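Local coordinates for phosphoribosylaminoimidazole-succinocarboxamide synthase (Pyrococcus horikoshii, PDB 4O84), which catalyses the ATP-dependent ligation of L-aspartate to 5-amino-1-(5-phosphoribosyl)imidazole-4-carboxylate, giving SAICAR in de novo purine biosynthesis, at residues A[174-179]-A[186-191]; A[87-92]-A[120-125]; A[93-98]-A[198-203]. All coordinates share one frame; numbering follows the deposited sequence.

Contact 1. Residues A[174-179]-A[186-191]; sequences FKLEFG and IVLADE. With 5GP (guanosine-5'-monophosphate), chain J.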
loop_
_atom_site.group_PDB
_atom_site.type_symbol
_atom_site.label_atom_id
_atom_site.label_comp_id
_atom_site.label_asym_id
_atom_site.label_seq_id
_atom_site.Cartn_x
_atom_site.Cartn_y
_atom_site.Cartn_z
ATOM N N PHE A 174 9.910 -10.003 6.283
ATOM C CA PHE A 174 9.225 -11.209 6.737
ATOM C C PHE A 174 9.496 -12.372 5.788
ATOM O O PHE A 174 9.873 -12.146 4.636
ATOM C CB PHE A 174 7.709 -10.979 6.940
ATOM C CG PHE A 174 6.923 -10.709 5.674
ATOM C CD1 PHE A 174 5.961 -11.619 5.233
ATOM C CD2 PHE A 174 7.106 -9.539 4.947
ATOM C CE1 PHE A 174 5.208 -11.370 4.073
ATOM C CE2 PHE A 174 6.368 -9.299 3.791
ATOM C CZ PHE A 174 5.424 -10.210 3.354
ATOM N N LYS A 175 9.292 -13.595 6.288
ATOM C CA LYS A 175 9.491 -14.823 5.531
ATOM C C LYS A 175 8.154 -15.531 5.298
ATOM O O LYS A 175 7.361 -15.687 6.210
ATOM C CB LYS A 175 10.438 -15.774 6.270
ATOM C CG LYS A 175 10.507 -17.197 5.682
ATOM C CD LYS A 175 11.007 -18.246 6.674
ATOM C CE LYS A 175 10.063 -18.498 7.852
ATOM N NZ LYS A 175 9.078 -19.582 7.641
ATOM N N LEU A 176 7.942 -15.967 4.064
ATOM C CA LEU A 176 6.773 -16.743 3.673
ATOM C C LEU A 176 7.225 -18.095 3.164
ATOM O O LEU A 176 8.370 -18.258 2.690
ATOM C CB LEU A 176 5.983 -16.031 2.566
ATOM C CG LEU A 176 5.359 -14.667 2.877
ATOM C CD1 LEU A 176 4.624 -14.125 1.666
ATOM C CD2 LEU A 176 4.427 -14.753 4.096
ATOM N N GLU A 177 6.322 -19.063 3.280
ATOM C CA GLU A 177 6.476 -20.351 2.634
ATOM C C GLU A 177 5.190 -20.704 1.886
ATOM O O GLU A 177 4.088 -20.211 2.211
ATOM C CB GLU A 177 6.861 -21.440 3.628
ATOM C CG GLU A 177 8.144 -21.115 4.390
ATOM C CD GLU A 177 8.600 -22.207 5.347
ATOM O OE1 GLU A 177 8.246 -23.398 5.174
ATOM O OE2 GLU A 177 9.345 -21.866 6.282
ATOM N N PHE A 178 5.363 -21.554 0.883
ATOM C CA PHE A 178 4.352 -21.808 -0.119
ATOM C C PHE A 178 4.344 -23.288 -0.446
ATOM O O PHE A 178 5.382 -23.981 -0.348
ATOM C CB PHE A 178 4.670 -21.041 -1.411
ATOM C CG PHE A 178 4.448 -19.559 -1.321
ATOM C CD1 PHE A 178 3.180 -19.014 -1.495
ATOM C CD2 PHE A 178 5.517 -18.701 -1.088
ATOM C CE1 PHE A 178 2.986 -17.643 -1.416
ATOM C CE2 PHE A 178 5.327 -17.325 -1.012
ATOM C CZ PHE A 178 4.062 -16.797 -1.185
ATOM N N GLY A 179 3.168 -23.759 -0.847
ATOM C CA GLY A 179 3.011 -25.086 -1.380
ATOM C C GLY A 179 1.996 -25.171 -2.505
ATOM O O GLY A 179 1.313 -24.192 -2.852
ATOM N N ILE A 186 -0.917 -22.403 -6.298
ATOM C CA ILE A 186 0.130 -22.063 -5.325
ATOM C C ILE A 186 -0.519 -21.415 -4.108
ATOM O O ILE A 186 -1.268 -20.459 -4.248
ATOM C CB ILE A 186 1.227 -21.178 -5.968
ATOM C CG1 ILE A 186 2.061 -22.043 -6.910
ATOM C CG2 ILE A 186 2.122 -20.501 -4.913
ATOM C CD1 ILE A 186 2.908 -21.265 -7.898
ATOM N N VAL A 187 -0.221 -21.961 -2.928
ATOM C CA VAL A 187 -0.942 -21.641 -1.690
ATOM C C VAL A 187 0.019 -21.216 -0.592
ATOM O O VAL A 187 1.015 -21.886 -0.336
ATOM C CB VAL A 187 -1.746 -22.870 -1.182
ATOM C CG1 VAL A 187 -2.358 -22.614 0.192
ATOM C CG2 VAL A 187 -2.846 -23.231 -2.164
ATOM N N LEU A 188 -0.292 -20.098 0.060
ATOM C CA LEU A 188 0.524 -19.595 1.164
ATOM C C LEU A 188 0.410 -20.488 2.411
ATOM O O LEU A 188 -0.678 -20.884 2.806
ATOM C CB LEU A 188 0.144 -18.148 1.479
ATOM C CG LEU A 188 0.966 -17.446 2.557
ATOM C CD1 LEU A 188 2.403 -17.271 2.105
ATOM C CD2 LEU A 188 0.341 -16.095 2.895
ATOM N N ALA A 189 1.542 -20.811 3.019
ATOM C CA ALA A 189 1.574 -21.814 4.071
ATOM C C ALA A 189 2.341 -21.316 5.302
ATOM O O ALA A 189 2.435 -20.118 5.525
ATOM C CB ALA A 189 2.200 -23.097 3.529
ATOM N N ASP A 190 2.893 -22.253 6.074
ATOM C CA ASP A 190 3.644 -21.981 7.310
ATOM C C ASP A 190 2.865 -21.037 8.235
ATOM O O ASP A 190 1.689 -21.276 8.470
ATOM C CB ASP A 190 5.069 -21.498 7.015
ATOM C CG ASP A 190 5.986 -21.584 8.228
ATOM O OD1 ASP A 190 6.513 -20.543 8.640
ATOM O OD2 ASP A 190 6.181 -22.675 8.774
ATOM N N GLU A 191 3.509 -19.982 8.750
ATOM C CA GLU A 191 2.867 -19.078 9.712
ATOM C C GLU A 191 3.139 -17.624 9.329
ATOM O O GLU A 191 3.971 -17.352 8.483
ATOM C CB GLU A 191 3.385 -19.335 11.139
ATOM C CG GLU A 191 4.772 -18.755 11.401
ATOM C CD GLU A 191 5.322 -19.112 12.759
ATOM O OE1 GLU A 191 4.850 -18.547 13.773
ATOM O OE2 GLU A 191 6.239 -19.958 12.816
HETATM P P 5GP J . 17.423 -12.250 7.891
HETATM O O1P 5GP J . 17.691 -10.759 7.896
HETATM O O2P 5GP J . 17.961 -12.920 9.130
HETATM O O3P 5GP J . 17.759 -12.918 6.577
HETATM O "O5'" 5GP J . 15.814 -12.509 7.972
HETATM C "C5'" 5GP J . 14.824 -11.842 7.166
HETATM C "C4'" 5GP J . 13.381 -11.992 7.693
HETATM O "O4'" 5GP J . 12.869 -13.302 7.457
HETATM C "C3'" 5GP J . 13.213 -11.783 9.199
HETATM O "O3'" 5GP J . 11.896 -11.258 9.442
HETATM C "C2'" 5GP J . 13.296 -13.170 9.790
HETATM O "O2'" 5GP J . 12.588 -13.271 11.037
HETATM C "C1'" 5GP J . 12.664 -14.008 8.687
HETATM N N9 5GP J . 13.296 -15.343 8.633
HETATM C C8 5GP J . 14.241 -15.740 7.757
HETATM N N7 5GP J . 14.596 -17.030 7.986
HETATM C C5 5GP J . 13.887 -17.474 9.032
HETATM C C6 5GP J . 13.773 -18.745 9.789
HETATM O O6 5GP J . 14.469 -19.729 9.475
HETATM N N1 5GP J . 12.897 -18.800 10.812
HETATM C C2 5GP J . 12.124 -17.752 11.167
HETATM N N2 5GP J . 11.272 -17.903 12.223
HETATM N N3 5GP J . 12.176 -16.550 10.509
HETATM C C4 5GP J . 13.018 -16.360 9.458
HETATM O O HOH W 1 5.459 -14.719 7.874
#
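K175 carries the polar contact: its NZ lies 2.9 Å from D190 OD1 in a salt bridge, reaching that oxygen from above the carboxylate plane, and 2.7 Å from E177 OE2, which it meets on the anti side, tilted 30° out of the carboxylate plane. One ammonium group thus ties two acids whose carboxylates stack with their planes nearly parallel; it probably offsets the repulsion between E177 OE2 and D190 OD1, 3.9 Å apart. D190 has a second cation in K13, bonded through OD2. With CG anti to the backbone N (chi1 169°) and the chain bent at chi3 and chi4, K175 also lays its CD and CE over one face of the guanine of the bound GMP, CD 3.8 Å from C5 of the base.

The backbone bonds are those of a beta hairpin between strands 169-180 and 186-188. G179 and V187 form an antiparallel hydrogen-bonded pair, N to O both ways, while F178 and L188 make the adjoining non-hydrogen-bonded pair. Beyond it A189 N gives a 2.7 Å bond to E177 O, and one water donates to both K175 O and E191 O, bridging the chains where they diverge.

Apolar contact gathers round L188, whose CD1 sits over one face of the F178 ring, 3.9 Å from its centroid, in a CH-pi contact displaced toward the rim. The same methyl touches L176 CD2 at 3.8 Å, so it is wedged between phenylalanine and leucine. I186 CG2 approaches F178 CD1 obliquely, and I149 and I152 of helix 143-165 also pack on F178.

Contact 2. Residues A[87-92]-A[120-125]; sequences PLEVVV and YYKNDE. With CD (cadmium ion), chain I; 5GP (guanosine-5'-monophosphate), chain J.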
loop_
_atom_site.group_PDB
_atom_site.type_symbol
_atom_site.label_atom_id
_atom_site.label_comp_id
_atom_site.label_asym_id
_atom_site.label_seq_id
_atom_site.Cartn_x
_atom_site.Cartn_y
_atom_site.Cartn_z
ATOM N N PRO A 87 10.433 -26.164 -1.456
ATOM C CA PRO A 87 11.600 -26.098 -0.543
ATOM C C PRO A 87 12.201 -24.677 -0.430
ATOM O O PRO A 87 13.416 -24.502 -0.504
ATOM C CB PRO A 87 12.606 -27.065 -1.176
ATOM C CG PRO A 87 12.226 -27.132 -2.629
ATOM C CD PRO A 87 10.745 -26.852 -2.722
ATOM N N LEU A 88 11.334 -23.685 -0.231
ATOM C CA LEU A 88 11.727 -22.284 -0.229
ATOM C C LEU A 88 11.388 -21.556 1.051
ATOM O O LEU A 88 10.400 -21.871 1.720
ATOM C CB LEU A 88 11.059 -21.539 -1.393
ATOM C CG LEU A 88 11.419 -21.984 -2.818
ATOM C CD1 LEU A 88 10.570 -21.205 -3.800
ATOM C CD2 LEU A 88 12.913 -21.791 -3.115
ATOM N N GLU A 89 12.236 -20.591 1.382
ATOM C CA GLU A 89 11.850 -19.454 2.210
ATOM C C GLU A 89 11.872 -18.239 1.300
ATOM O O GLU A 89 12.859 -17.968 0.632
ATOM C CB GLU A 89 12.791 -19.264 3.389
ATOM C CG GLU A 89 12.868 -20.487 4.280
ATOM C CD GLU A 89 13.696 -20.284 5.540
ATOM O OE1 GLU A 89 14.598 -19.420 5.559
ATOM O OE2 GLU A 89 13.448 -21.022 6.512
ATOM N N VAL A 90 10.744 -17.545 1.235
ATOM C CA VAL A 90 10.608 -16.374 0.392
ATOM C C VAL A 90 10.531 -15.167 1.318
ATOM O O VAL A 90 9.588 -15.030 2.099
ATOM C CB VAL A 90 9.367 -16.476 -0.509
ATOM C CG1 VAL A 90 9.257 -15.261 -1.413
ATOM C CG2 VAL A 90 9.393 -17.774 -1.321
ATOM N N VAL A 91 11.534 -14.298 1.219
ATOM C CA VAL A 91 11.656 -13.153 2.093
ATOM C C VAL A 91 11.388 -11.862 1.340
ATOM O O VAL A 91 11.966 -11.614 0.271
ATOM C CB VAL A 91 13.039 -13.098 2.800
ATOM C CG1 VAL A 91 13.203 -11.796 3.587
ATOM C CG2 VAL A 91 13.214 -14.291 3.737
ATOM N N VAL A 92 10.484 -11.055 1.899
ATOM C CA VAL A 92 10.185 -9.725 1.369
ATOM C C VAL A 92 10.692 -8.657 2.342
ATOM O O VAL A 92 10.412 -8.704 3.561
ATOM C CB VAL A 92 8.670 -9.519 1.116
ATOM C CG1 VAL A 92 8.425 -8.176 0.429
ATOM C CG2 VAL A 92 8.110 -10.639 0.257
ATOM N N TYR A 120 15.306 -18.306 -0.663
ATOM C CA TYR A 120 16.245 -19.136 0.061
ATOM C C TYR A 120 15.889 -20.594 -0.128
ATOM O O TYR A 120 14.710 -20.949 -0.189
ATOM C CB TYR A 120 16.277 -18.763 1.545
ATOM C CG TYR A 120 16.832 -17.395 1.790
ATOM C CD1 TYR A 120 18.168 -17.222 2.112
ATOM C CD2 TYR A 120 16.024 -16.254 1.668
ATOM C CE1 TYR A 120 18.693 -15.960 2.319
ATOM C CE2 TYR A 120 16.543 -14.990 1.884
ATOM C CZ TYR A 120 17.876 -14.849 2.214
ATOM O OH TYR A 120 18.416 -13.604 2.414
ATOM N N TYR A 121 16.911 -21.437 -0.243
ATOM C CA TYR A 121 16.682 -22.870 -0.334
ATOM C C TYR A 121 16.517 -23.357 1.099
ATOM O O TYR A 121 17.433 -23.229 1.908
ATOM C CB TYR A 121 17.849 -23.564 -1.040
ATOM C CG TYR A 121 17.844 -25.085 -1.018
ATOM C CD1 TYR A 121 16.657 -25.828 -1.139
ATOM C CD2 TYR A 121 19.040 -25.786 -0.879
ATOM C CE1 TYR A 121 16.674 -27.223 -1.121
ATOM C CE2 TYR A 121 19.069 -27.167 -0.867
ATOM C CZ TYR A 121 17.894 -27.883 -0.986
ATOM O OH TYR A 121 17.967 -29.260 -0.973
ATOM N N LYS A 122 15.335 -23.886 1.406
ATOM C CA LYS A 122 15.017 -24.324 2.762
ATOM C C LYS A 122 15.732 -25.642 3.008
ATOM O O LYS A 122 15.344 -26.657 2.449
ATOM C CB LYS A 122 13.505 -24.463 2.943
ATOM C CG LYS A 122 13.018 -24.030 4.312
ATOM C CD LYS A 122 11.687 -24.672 4.706
ATOM C CE LYS A 122 11.387 -24.376 6.175
ATOM N NZ LYS A 122 10.715 -25.540 6.818
ATOM N N ASN A 123 16.794 -25.601 3.816
ATOM C CA ASN A 123 17.732 -26.723 3.998
ATOM C C ASN A 123 18.645 -26.422 5.181
ATOM O O ASN A 123 19.537 -25.587 5.074
ATOM C CB ASN A 123 18.573 -26.936 2.719
ATOM C CG ASN A 123 19.387 -28.230 2.735
ATOM O OD1 ASN A 123 20.449 -28.328 3.374
ATOM N ND2 ASN A 123 18.916 -29.217 1.990
ATOM N N ASP A 124 18.407 -27.092 6.310
ATOM C CA ASP A 124 19.130 -26.827 7.562
ATOM C C ASP A 124 20.620 -27.105 7.439
ATOM O O ASP A 124 21.450 -26.396 8.010
ATOM C CB ASP A 124 18.590 -27.702 8.706
ATOM C CG ASP A 124 17.129 -27.465 9.005
ATOM O OD1 ASP A 124 16.702 -26.292 9.136
ATOM O OD2 ASP A 124 16.416 -28.483 9.137
ATOM N N GLU A 125 20.950 -28.167 6.719
ATOM C CA GLU A 125 22.332 -28.609 6.586
ATOM C C GLU A 125 23.194 -27.575 5.856
ATOM O O GLU A 125 24.370 -27.385 6.176
ATOM C CB GLU A 125 22.376 -29.948 5.859
HETATM CD CD CD I . 16.144 -17.948 6.516
HETATM P P 5GP J . 17.423 -12.250 7.891
HETATM O O1P 5GP J . 17.691 -10.759 7.896
HETATM O O2P 5GP J . 17.961 -12.920 9.130
HETATM O O3P 5GP J . 17.759 -12.918 6.577
HETATM O "O5'" 5GP J . 15.814 -12.509 7.972
HETATM C "C5'" 5GP J . 14.824 -11.842 7.166
HETATM C "C4'" 5GP J . 13.381 -11.992 7.693
HETATM O "O4'" 5GP J . 12.869 -13.302 7.457
HETATM C "C3'" 5GP J . 13.213 -11.783 9.199
HETATM O "O3'" 5GP J . 11.896 -11.258 9.442
HETATM C "C2'" 5GP J . 13.296 -13.170 9.790
HETATM O "O2'" 5GP J . 12.588 -13.271 11.037
HETATM C "C1'" 5GP J . 12.664 -14.008 8.687
HETATM N N9 5GP J . 13.296 -15.343 8.633
HETATM C C8 5GP J . 14.241 -15.740 7.757
HETATM N N7 5GP J . 14.596 -17.030 7.986
HETATM C C5 5GP J . 13.887 -17.474 9.032
HETATM C C6 5GP J . 13.773 -18.745 9.789
HETATM O O6 5GP J . 14.469 -19.729 9.475
HETATM N N1 5GP J . 12.897 -18.800 10.812
HETATM C C2 5GP J . 12.124 -17.752 11.167
HETATM N N2 5GP J . 11.272 -17.903 12.223
HETATM N N3 5GP J . 12.176 -16.550 10.509
HETATM C C4 5GP J . 13.018 -16.360 9.458
#
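E89 and K122 meet through their aliphatic parts, CG to CG at 3.5 Å, the two side chains crossing at about a right angle. The E89 chain, extended beyond CG, carries OE1 to within 2.3 Å of a cadmium ion, which N7 of the bound GMP also ligates; the carboxylate is thereby linked to the guanine through the metal. V91 CG2 leans on Y120 CE2 at 3.9 Å, obliquely to the ring, and lies near the ribose O4' as well. Y121 turns an edge to P87 O, and its CE1 reaches P87 CB at 4.1 Å.

These side chains are set by an antiparallel pairing of strands 84-93 and 111-121. E89 and Y120 form a hydrogen-bonded pair: Y120 N gives a 2.8 Å bond to E89 O, and E89 N returns one to Y120 O. Just past the paired residues, K122 N bonds to P87 O with a nearly straight N-H (169°), although the donor nitrogen stands above the carbonyl plane of P87.

Y120 CG lies beside its own backbone N (chi1 -67°), which brings the ring edge in plane to E89 O and its CE2 to V91. Farther out, E118 is hydrogen-bonded to the phenol OH. An alanine here is likely to leave V91 CG2 without its aromatic neighbour and E118 without that hydroxyl. N123 CB lies over one face of the Y121 ring, offset toward the rim.

Contact 3. Residues A[93-98]-A[198-203]; sequences RNVVAG and RFWDAK. With 5GP (guanosine-5'-monophosphate), chain J.
The R198 guanidinium is layered between ligand and loop: C3' of the bound GMP lies over one face, G98 over the opposite face, and the phosphate oxygen O1P in plane at the edge. R93 also presents its guanidinium edge to O1P, the two planes 32° apart. This is a phosphate-binding pocket formed where the end of strand 84-93 and the loop after it face strand 197-201.

O1P accepts three bonds from the two arginines: R93 NH1 at 2.7 Å, R198 NH1 at 2.9 Å, and a longer, more bent one from R198 NH2 at 3.3 Å. The two NH1 atoms stand 3.5 Å apart without bonding each other, gathered round the anion they share. R198 approaches with an extended chain from CG to NE, whereas R93 bends at chi3 (76°) to bring its NH1 to the same oxygen. Acids hold the guanidinium groups in place: R198 is salt-bridged through NH1 to D173, which also bonds the GMP, and through NE to D211; R93 is salt-bridged through NH2 to E118. R93 NH1 also makes a weak bond to A97 O.

A97 CB rests against R198 CD at 4.0 Å. G98 has a positive phi (49°), and a side chain on it would collide with R198 NH2 and the phosphate. W200 packs against the turning chain, its indole approached obliquely by V95 and A97. The six-membered ring does the touching: CZ2 lies 4.1 Å from A97 CB, and CZ3 4.0 Å from V95 CG1.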
loop_
_atom_site.group_PDB
_atom_site.type_symbol
_atom_site.label_atom_id
_atom_site.label_comp_id
_atom_site.label_asym_id
_atom_site.label_seq_id
_atom_site.Cartn_x
_atom_site.Cartn_y
_atom_site.Cartn_z
ATOM N N ARG A 93 11.412 -7.680 1.796
ATOM C CA ARG A 93 12.059 -6.672 2.611
ATOM C C ARG A 93 11.606 -5.269 2.181
ATOM O O ARG A 93 11.629 -4.931 0.997
ATOM C CB ARG A 93 13.590 -6.847 2.541
ATOM C CG ARG A 93 14.030 -8.313 2.508
ATOM C CD ARG A 93 15.540 -8.495 2.646
ATOM N NE ARG A 93 15.967 -8.312 4.016
ATOM C CZ ARG A 93 16.557 -9.244 4.763
ATOM N NH1 ARG A 93 16.878 -8.970 6.028
ATOM N NH2 ARG A 93 16.853 -10.428 4.252
ATOM N N ASN A 94 11.172 -4.465 3.151
ATOM C CA ASN A 94 10.806 -3.056 2.907
ATOM C C ASN A 94 11.827 -2.062 3.462
ATOM O O ASN A 94 11.962 -0.937 2.969
ATOM C CB ASN A 94 9.444 -2.752 3.527
ATOM C CG ASN A 94 8.357 -3.622 2.952
ATOM O OD1 ASN A 94 8.168 -3.637 1.743
ATOM N ND2 ASN A 94 7.679 -4.395 3.806
ATOM N N VAL A 95 12.486 -2.481 4.538
ATOM C CA VAL A 95 13.419 -1.653 5.286
ATOM C C VAL A 95 14.652 -2.528 5.508
ATOM O O VAL A 95 14.516 -3.705 5.800
ATOM C CB VAL A 95 12.777 -1.201 6.638
ATOM C CG1 VAL A 95 13.790 -0.555 7.559
ATOM C CG2 VAL A 95 11.607 -0.261 6.391
ATOM N N VAL A 96 15.831 -1.946 5.332
ATOM C CA VAL A 96 17.122 -2.627 5.527
ATOM C C VAL A 96 17.330 -3.069 6.983
ATOM O O VAL A 96 17.391 -2.243 7.896
ATOM C CB VAL A 96 18.313 -1.728 5.083
ATOM C CG1 VAL A 96 19.670 -2.369 5.430
ATOM C CG2 VAL A 96 18.254 -1.413 3.585
ATOM N N ALA A 97 17.457 -4.370 7.177
ATOM C CA ALA A 97 17.753 -4.954 8.482
ATOM C C ALA A 97 18.390 -6.326 8.285
ATOM O O ALA A 97 18.374 -6.878 7.178
ATOM C CB ALA A 97 16.478 -5.081 9.319
ATOM N N GLY A 98 18.940 -6.869 9.373
ATOM C CA GLY A 98 19.536 -8.204 9.393
ATOM C C GLY A 98 20.503 -8.436 8.244
ATOM O O GLY A 98 21.348 -7.586 7.944
ATOM N N ARG A 198 9.839 -9.112 10.819
ATOM C CA ARG A 198 10.377 -8.033 11.628
ATOM C C ARG A 198 9.364 -6.911 11.697
ATOM O O ARG A 198 8.973 -6.338 10.665
ATOM C CB ARG A 198 11.728 -7.519 11.104
ATOM C CG ARG A 198 12.916 -8.375 11.522
ATOM C CD ARG A 198 14.270 -7.693 11.330
ATOM N NE ARG A 198 15.368 -8.628 11.600
ATOM C CZ ARG A 198 16.085 -9.267 10.672
ATOM N NH1 ARG A 198 15.884 -9.064 9.363
ATOM N NH2 ARG A 198 17.034 -10.110 11.060
ATOM N N PHE A 199 8.933 -6.614 12.923
ATOM C CA PHE A 199 8.015 -5.508 13.200
ATOM C C PHE A 199 8.733 -4.469 14.036
ATOM O O PHE A 199 9.326 -4.806 15.089
ATOM C CB PHE A 199 6.807 -5.969 14.026
ATOM C CG PHE A 199 5.961 -7.041 13.394
ATOM C CD1 PHE A 199 5.543 -6.964 12.060
ATOM C CD2 PHE A 199 5.523 -8.113 14.171
ATOM C CE1 PHE A 199 4.738 -7.950 11.519
ATOM C CE2 PHE A 199 4.707 -9.092 13.638
ATOM C CZ PHE A 199 4.313 -9.012 12.307
ATOM N N TRP A 200 8.688 -3.214 13.597
ATOM C CA TRP A 200 9.197 -2.109 14.411
ATOM C C TRP A 200 8.107 -1.135 14.726
ATOM O O TRP A 200 7.269 -0.825 13.868
ATOM C CB TRP A 200 10.319 -1.311 13.734
ATOM C CG TRP A 200 11.605 -2.058 13.440
ATOM C CD1 TRP A 200 11.960 -3.345 13.812
ATOM C CD2 TRP A 200 12.768 -1.537 12.721
ATOM N NE1 TRP A 200 13.214 -3.662 13.346
ATOM C CE2 TRP A 200 13.750 -2.618 12.687
ATOM C CE3 TRP A 200 13.063 -0.337 12.094
ATOM C CZ2 TRP A 200 14.979 -2.476 12.055
ATOM C CZ3 TRP A 200 14.308 -0.199 11.459
ATOM C CH2 TRP A 200 15.237 -1.243 11.440
ATOM N N ASP A 201 8.134 -0.601 15.940
ATOM C CA ASP A 201 7.278 0.527 16.262
ATOM C C ASP A 201 7.662 1.715 15.371
ATOM O O ASP A 201 8.841 2.042 15.220
ATOM C CB ASP A 201 7.401 0.930 17.726
ATOM C CG ASP A 201 6.589 2.154 18.034
ATOM O OD1 ASP A 201 5.352 2.055 18.065
ATOM O OD2 ASP A 201 7.181 3.231 18.186
ATOM N N ALA A 202 6.656 2.345 14.773
ATOM C CA ALA A 202 6.886 3.418 13.819
ATOM C C ALA A 202 7.612 4.625 14.428
ATOM O O ALA A 202 8.500 5.193 13.787
ATOM C CB ALA A 202 5.571 3.839 13.151
ATOM N N LYS A 203 7.239 4.999 15.648
ATOM C CA LYS A 203 7.827 6.145 16.342
ATOM C C LYS A 203 9.243 5.849 16.846
ATOM O O LYS A 203 10.173 6.594 16.553
ATOM C CB LYS A 203 6.900 6.602 17.497
ATOM C CG LYS A 203 7.502 7.623 18.464
ATOM C CD LYS A 203 7.103 9.060 18.165
ATOM C CE LYS A 203 8.158 10.051 18.663
ATOM N NZ LYS A 203 8.455 10.001 20.128
HETATM P P 5GP J . 17.423 -12.250 7.891
HETATM O O1P 5GP J . 17.691 -10.759 7.896
HETATM O O2P 5GP J . 17.961 -12.920 9.130
HETATM O O3P 5GP J . 17.759 -12.918 6.577
HETATM O "O5'" 5GP J . 15.814 -12.509 7.972
HETATM C "C5'" 5GP J . 14.824 -11.842 7.166
HETATM C "C4'" 5GP J . 13.381 -11.992 7.693
HETATM O "O4'" 5GP J . 12.869 -13.302 7.457
HETATM C "C3'" 5GP J . 13.213 -11.783 9.199
HETATM O "O3'" 5GP J . 11.896 -11.258 9.442
HETATM C "C2'" 5GP J . 13.296 -13.170 9.790
HETATM O "O2'" 5GP J . 12.588 -13.271 11.037
HETATM C "C1'" 5GP J . 12.664 -14.008 8.687
HETATM N N9 5GP J . 13.296 -15.343 8.633
HETATM C C8 5GP J . 14.241 -15.740 7.757
HETATM N N7 5GP J . 14.596 -17.030 7.986
HETATM C C5 5GP J . 13.887 -17.474 9.032
HETATM C C6 5GP J . 13.773 -18.745 9.789
HETATM O O6 5GP J . 14.469 -19.729 9.475
HETATM N N1 5GP J . 12.897 -18.800 10.812
HETATM C C2 5GP J . 12.124 -17.752 11.167
HETATM N N2 5GP J . 11.272 -17.903 12.223
HETATM N N3 5GP J . 12.176 -16.550 10.509
HETATM C C4 5GP J . 13.018 -16.360 9.458
#

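All three contacts reach one antiparallel sheet, where strand 169-180 neighbours strands 84-93, 186-188 and 197-201. The centres of contacts 1 and 2 are about 11 Å apart, their strands joined by a probable hydrogen bond from L176 N to V90 O, 2.7 Å; contact 3 is centred about 20 Å from each. Along the chain, contact 2 closes before contact 1 opens, contact 1 falls within the span between 93-98 and 198-203, and contacts 2 and 3 interlock. Each touches the same GMP: contact 1 over a face of the base and against the sugar, contact 2 at N7 through cadmium, contact 3 at the phosphate. Distant parts of the sequence thus build one nucleotide site.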